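Local coordinates for NDP-N-acetyl-D-galactosaminuronic acid dehydrogenase (Methanosarcina mazei Go1, PDB 3G79), which probably oxidises UDP-N-acetyl-D-mannosamine to its uronate with two NAD+, as a member of the UDP-glucose/GDP-mannose dehydrogenase family, at residues Arg242-Ala253 with Arg280-Gly288. Numbering follows the deposited sequence.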
ATOM      1  N   ARG A 242       4.356  -3.316  -4.813  1.00 28.43           N
ATOM      2  CA  ARG A 242       5.118  -3.978  -3.739  1.00 27.70           C
ATOM      3  C   ARG A 242       6.361  -3.162  -3.420  1.00 26.31           C
ATOM      4  O   ARG A 242       6.594  -2.839  -2.265  1.00 25.89           O
ATOM      5  CB  ARG A 242       5.498  -5.470  -4.040  1.00 27.58           C
ATOM      6  CG  ARG A 242       6.617  -6.015  -3.105  1.00 46.78           C
ATOM      7  CD  ARG A 242       6.691  -7.548  -2.930  1.00 29.59           C
ATOM      8  NE  ARG A 242       5.749  -7.950  -1.900  1.00 47.11           N
ATOM      9  CZ  ARG A 242       6.036  -8.640  -0.798  1.00 32.77           C
ATOM     10  NH1 ARG A 242       7.271  -9.098  -0.562  1.00 46.26           N
ATOM     11  NH2 ARG A 242       5.054  -8.880   0.061  1.00 46.54           N
ATOM     12  N   ASP A 243       7.119  -2.806  -4.455  1.00 25.53           N
ATOM     13  CA  ASP A 243       8.322  -2.015  -4.309  1.00 25.59           C
ATOM     14  C   ASP A 243       8.032  -0.719  -3.579  1.00 25.12           C
ATOM     15  O   ASP A 243       8.750  -0.315  -2.684  1.00 24.98           O
ATOM     16  CB  ASP A 243       8.962  -1.759  -5.675  1.00 27.64           C
ATOM     17  CG  ASP A 243      10.287  -1.048  -5.568  1.00 47.37           C
ATOM     18  OD1 ASP A 243      11.061  -1.343  -4.638  1.00 30.00           O
ATOM     19  OD2 ASP A 243      10.573  -0.183  -6.408  1.00 30.47           O
ATOM     20  N   LEU A 244       6.948  -0.079  -3.938  1.00 26.42           N
ATOM     21  CA  LEU A 244       6.485   1.099  -3.216  1.00 26.84           C
ATOM     22  C   LEU A 244       6.095   0.832  -1.760  1.00 27.82           C
ATOM     23  O   LEU A 244       6.414   1.663  -0.893  1.00 27.76           O
ATOM     24  CB  LEU A 244       5.343   1.778  -3.977  1.00 25.48           C
ATOM     25  CG  LEU A 244       4.674   2.927  -3.215  1.00 33.46           C
ATOM     26  CD1 LEU A 244       5.623   4.140  -3.045  1.00 25.60           C
ATOM     27  CD2 LEU A 244       3.420   3.346  -3.908  1.00 23.93           C
ATOM     28  N   GLN A 245       5.438  -0.299  -1.461  1.00 27.88           N
ATOM     29  CA  GLN A 245       5.111  -0.540  -0.041  1.00 28.59           C
ATOM     30  C   GLN A 245       6.360  -0.706   0.799  1.00 29.39           C
ATOM     31  O   GLN A 245       6.393  -0.378   2.006  1.00 29.30           O
ATOM     32  CB  GLN A 245       4.034  -1.623   0.253  1.00 28.83           C
ATOM     33  CG  GLN A 245       4.051  -2.857  -0.567  1.00 36.72           C
ATOM     34  CD  GLN A 245       2.725  -3.703  -0.585  1.00 31.48           C
ATOM     35  OE1 GLN A 245       2.437  -4.357  -1.615  1.00 36.61           O
ATOM     36  NE2 GLN A 245       1.956  -3.706   0.522  1.00 34.49           N
ATOM     37  N   ILE A 246       7.420  -1.169   0.147  1.00 28.91           N
ATOM     38  CA  ILE A 246       8.658  -1.404   0.846  1.00 26.96           C
ATOM     39  C   ILE A 246       9.349  -0.077   1.033  1.00 26.20           C
ATOM     40  O   ILE A 246       9.957   0.190   2.063  1.00 27.25           O
ATOM     41  CB  ILE A 246       9.540  -2.360   0.068  1.00 26.36           C
ATOM     42  CG1 ILE A 246       9.068  -3.802   0.269  1.00 21.04           C
ATOM     43  CG2 ILE A 246      11.075  -2.194   0.465  1.00 20.72           C
ATOM     44  CD1 ILE A 246       9.687  -4.759  -0.792  1.00 24.62           C
ATOM     45  N   ALA A 247       9.290   0.761   0.023  1.00 25.51           N
ATOM     46  CA  ALA A 247       9.948   2.015   0.154  1.00 25.88           C
ATOM     47  C   ALA A 247       9.219   2.828   1.221  1.00 26.03           C
ATOM     48  O   ALA A 247       9.887   3.508   2.000  1.00 25.38           O
ATOM     49  CB  ALA A 247      10.047   2.743  -1.167  1.00 26.40           C
ATOM     50  N   ALA A 248       7.891   2.666   1.307  1.00 26.62           N
ATOM     51  CA  ALA A 248       7.065   3.270   2.385  1.00 27.16           C
ATOM     52  C   ALA A 248       7.522   3.015   3.800  1.00 26.98           C
ATOM     53  O   ALA A 248       7.655   4.008   4.556  1.00 27.41           O
ATOM     54  CB  ALA A 248       5.581   2.884   2.272  1.00 27.26           C
ATOM     55  N   ILE A 249       7.716   1.740   4.200  1.00 25.70           N
ATOM     56  CA  ILE A 249       8.094   1.526   5.598  1.00 26.86           C
ATOM     57  C   ILE A 249       9.552   1.900   5.777  1.00 26.67           C
ATOM     58  O   ILE A 249       9.919   2.398   6.844  1.00 26.53           O
ATOM     59  CB  ILE A 249       7.973   0.075   6.198  1.00 28.53           C
ATOM     60  CG1 ILE A 249       7.593  -0.917   5.157  1.00 24.50           C
ATOM     61  CG2 ILE A 249       7.230   0.024   7.612  1.00 23.52           C
ATOM     62  CD1 ILE A 249       8.793  -1.307   4.372  1.00 29.91           C
ATOM     63  N   ASN A 250      10.373   1.595   4.764  1.00 25.92           N
ATOM     64  CA  ASN A 250      11.791   1.880   4.836  1.00 25.18           C
ATOM     65  C   ASN A 250      11.897   3.336   5.177  1.00 25.02           C
ATOM     66  O   ASN A 250      12.634   3.710   6.067  1.00 24.96           O
ATOM     67  CB  ASN A 250      12.506   1.579   3.506  1.00 23.81           C
ATOM     68  CG  ASN A 250      12.914   0.120   3.388  1.00 28.35           C
ATOM     69  OD1 ASN A 250      12.989  -0.602   4.388  1.00 24.72           O
ATOM     70  ND2 ASN A 250      13.209  -0.324   2.168  1.00 23.76           N
ATOM     71  N   GLN A 251      11.129   4.141   4.472  1.00 25.49           N
ATOM     72  CA  GLN A 251      11.045   5.567   4.725  1.00 27.61           C
ATOM     73  C   GLN A 251      10.591   5.894   6.148  1.00 27.50           C
ATOM     74  O   GLN A 251      11.113   6.819   6.772  1.00 29.20           O
ATOM     75  CB  GLN A 251      10.077   6.202   3.737  1.00 30.73           C
ATOM     76  CG  GLN A 251       9.581   7.543   4.146  1.00 46.84           C
ATOM     77  CD  GLN A 251      10.436   8.650   3.643  1.00 34.52           C
ATOM     78  OE1 GLN A 251      11.684   8.607   3.725  1.00 46.24           O
ATOM     79  NE2 GLN A 251       9.774   9.689   3.120  1.00 47.33           N
ATOM     80  N   LEU A 252       9.646   5.142   6.675  1.00 25.86           N
ATOM     81  CA  LEU A 252       9.122   5.483   7.983  1.00 27.06           C
ATOM     82  C   LEU A 252      10.222   5.131   8.981  1.00 29.26           C
ATOM     83  O   LEU A 252      10.418   5.846   9.970  1.00 29.86           O
ATOM     84  CB  LEU A 252       7.839   4.717   8.277  1.00 25.54           C
ATOM     85  CG  LEU A 252       6.725   5.156   9.210  1.00 36.50           C
ATOM     86  CD1 LEU A 252       6.531   4.016  10.193  1.00 24.97           C
ATOM     87  CD2 LEU A 252       6.845   6.581   9.883  1.00 23.74           C
ATOM     88  N   ALA A 253      10.958   4.058   8.667  1.00 28.45           N
ATOM     89  CA  ALA A 253      12.104   3.670   9.460  1.00 27.46           C
ATOM     90  C   ALA A 253      13.120   4.826   9.552  1.00 26.03           C
ATOM     91  O   ALA A 253      13.497   5.196  10.647  1.00 26.52           O
ATOM     92  CB  ALA A 253      12.750   2.355   8.922  1.00 26.47           C
ATOM     93  N   ARG A 280      -3.635  -1.162   5.612  1.00 36.48           N
ATOM     94  CA  ARG A 280      -2.539  -0.460   4.981  1.00 34.79           C
ATOM     95  C   ARG A 280      -1.516  -1.468   4.501  1.00 34.14           C
ATOM     96  O   ARG A 280      -0.556  -1.113   3.841  1.00 33.79           O
ATOM     97  CB  ARG A 280      -1.922   0.542   5.951  1.00 33.84           C
ATOM     98  CG  ARG A 280      -2.522   1.926   5.799  1.00 28.85           C
ATOM     99  CD  ARG A 280      -3.306   2.422   7.005  1.00 33.22           C
ATOM    100  NE  ARG A 280      -4.704   2.108   6.890  1.00 26.35           N
ATOM    101  CZ  ARG A 280      -5.722   2.953   7.098  1.00 33.11           C
ATOM    102  NH1 ARG A 280      -5.514   4.201   7.436  1.00 23.67           N
ATOM    103  NH2 ARG A 280      -6.971   2.516   6.942  1.00 24.68           N
ATOM    104  N   ALA A 281      -1.751  -2.738   4.837  1.00 34.80           N
ATOM    105  CA  ALA A 281      -0.926  -3.875   4.399  1.00 34.25           C
ATOM    106  C   ALA A 281       0.579  -3.606   4.491  1.00 32.89           C
ATOM    107  O   ALA A 281       1.307  -3.799   3.541  1.00 32.89           O
ATOM    108  CB  ALA A 281      -1.324  -4.307   2.998  1.00 34.06           C
ATOM    109  N   VAL A 282       1.005  -3.187   5.674  1.00 32.31           N
ATOM    110  CA  VAL A 282       2.369  -2.709   5.962  1.00 31.87           C
ATOM    111  C   VAL A 282       3.422  -3.824   6.010  1.00 31.76           C
ATOM    112  O   VAL A 282       3.367  -4.737   6.856  1.00 31.54           O
ATOM    113  CB  VAL A 282       2.423  -1.953   7.313  1.00 30.98           C
ATOM    114  CG1 VAL A 282       3.765  -1.285   7.515  1.00 36.06           C
ATOM    115  CG2 VAL A 282       1.361  -0.918   7.373  1.00 37.10           C
ATOM    116  N   LEU A 283       4.410  -3.700   5.132  1.00 30.95           N
ATOM    117  CA  LEU A 283       5.504  -4.655   5.079  1.00 30.16           C
ATOM    118  C   LEU A 283       6.574  -4.331   6.140  1.00 29.28           C
ATOM    119  O   LEU A 283       6.295  -3.682   7.162  1.00 29.40           O
ATOM    120  CB  LEU A 283       6.088  -4.680   3.655  1.00 30.26           C
ATOM    121  CG  LEU A 283       5.065  -5.054   2.544  1.00 44.54           C
ATOM    122  CD1 LEU A 283       5.619  -4.984   1.116  1.00 29.41           C
ATOM    123  CD2 LEU A 283       4.457  -6.457   2.808  1.00 30.34           C
ATOM    124  N   TRP A 284       7.789  -4.766   5.869  1.00 27.71           N
ATOM    125  CA  TRP A 284       8.888  -4.752   6.825  1.00 27.57           C
ATOM    126  C   TRP A 284      10.028  -3.994   6.176  1.00 27.38           C
ATOM    127  O   TRP A 284      10.271  -4.144   4.976  1.00 26.85           O
ATOM    128  CB  TRP A 284       9.330  -6.171   7.136  1.00 27.99           C
ATOM    129  CG  TRP A 284       8.240  -7.000   7.762  1.00 30.50           C
ATOM    130  CD1 TRP A 284       7.298  -7.778   7.106  1.00 29.83           C
ATOM    131  CD2 TRP A 284       7.959  -7.133   9.157  1.00 29.11           C
ATOM    132  NE1 TRP A 284       6.468  -8.405   8.021  1.00 30.32           N
ATOM    133  CE2 TRP A 284       6.849  -8.026   9.285  1.00 30.62           C
ATOM    134  CE3 TRP A 284       8.553  -6.624  10.311  1.00 29.67           C
ATOM    135  CZ2 TRP A 284       6.324  -8.401  10.527  1.00 29.08           C
ATOM    136  CZ3 TRP A 284       8.036  -6.988  11.538  1.00 28.56           C
ATOM    137  CH2 TRP A 284       6.930  -7.876  11.641  1.00 30.32           C
ATOM    138  N   PRO A 285      10.669  -3.111   6.939  1.00 27.57           N
ATOM    139  CA  PRO A 285      11.780  -2.276   6.427  1.00 28.43           C
ATOM    140  C   PRO A 285      13.087  -3.099   6.475  1.00 29.57           C
ATOM    141  O   PRO A 285      13.098  -4.151   7.138  1.00 29.45           O
ATOM    142  CB  PRO A 285      11.807  -1.090   7.424  1.00 27.78           C
ATOM    143  CG  PRO A 285      11.291  -1.715   8.746  1.00 28.23           C
ATOM    144  CD  PRO A 285      10.320  -2.813   8.343  1.00 26.78           C
ATOM    145  N   GLY A 286      14.157  -2.653   5.799  1.00 30.03           N
ATOM    146  CA  GLY A 286      15.361  -3.496   5.642  1.00 29.75           C
ATOM    147  C   GLY A 286      16.557  -2.929   4.867  1.00 30.31           C
ATOM    148  O   GLY A 286      16.544  -1.813   4.391  1.00 29.98           O
ATOM    149  N   ALA A 287      17.600  -3.739   4.723  1.00 30.52           N
ATOM    150  CA  ALA A 287      18.862  -3.310   4.131  1.00 28.78           C
ATOM    151  C   ALA A 287      18.763  -3.057   2.649  1.00 27.48           C
ATOM    152  O   ALA A 287      19.696  -2.554   2.066  1.00 26.60           O
ATOM    153  CB  ALA A 287      19.954  -4.349   4.405  1.00 28.62           C
ATOM    154  N   GLY A 288      17.638  -3.386   2.025  1.00 27.82           N
ATOM    155  CA  GLY A 288      17.468  -3.045   0.622  1.00 28.22           C
ATOM    156  C   GLY A 288      16.618  -4.023  -0.136  1.00 30.38           C
ATOM    157  O   GLY A 288      16.169  -4.983   0.436  1.00 31.74           O
TER
HETATM  158  O   HOH W   1       4.693  -1.012   3.785  1.00 34.11           O
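Asn250 OD1 accepts the amide N-H of Gly286 at 2.7 Å (OD1 to N), a direct hydrogen bond from helix 228-258 to the loop that runs past it. The bond is bent at the hydrogen (140°), and the donor lies 16° from the carbonyl plane. With CG anti to the carbonyl carbon (chi1 -85°), the amide swings from the flank of the helix onto the loop, where OD1 also lies against Pro285 CB at 3.3 Å. The other end of the amide, ND2, bonds to Asn329 of helix 321-345, so the group is held at both ends and bridges two helices and the loop. A leucine in its place would probably leave the Gly286 N-H and the side-chain OD1 of Asn329 without their mates and untie this bridge.

One turn along the helix, Ala253 CB meets Pro285 CB at 3.9 Å. Ile249 lies along the loop backbone, its CG2 against Val282 CG1 (3.7 Å) and its CD1 against the Trp284 carbonyl. Toward the Arg242 end of 242-253, Leu283 points its isobutyl group at the helix: CD1 rests on Ile246 CG1 (3.7 Å) and over one face of the Arg242 guanidinium, offset toward its rim, while CD2 approaches Arg242 NH2. A water donates to Gln245 O and accepts from Leu283 N at 3.0 Å. Arg267 of helix 263-271 takes the carbonyls of Val282 and Leu283. Within the central domain, then, an irregular loop is tied to the long helix by an asparagine amide and a bridging water, with apolar side chains packed between.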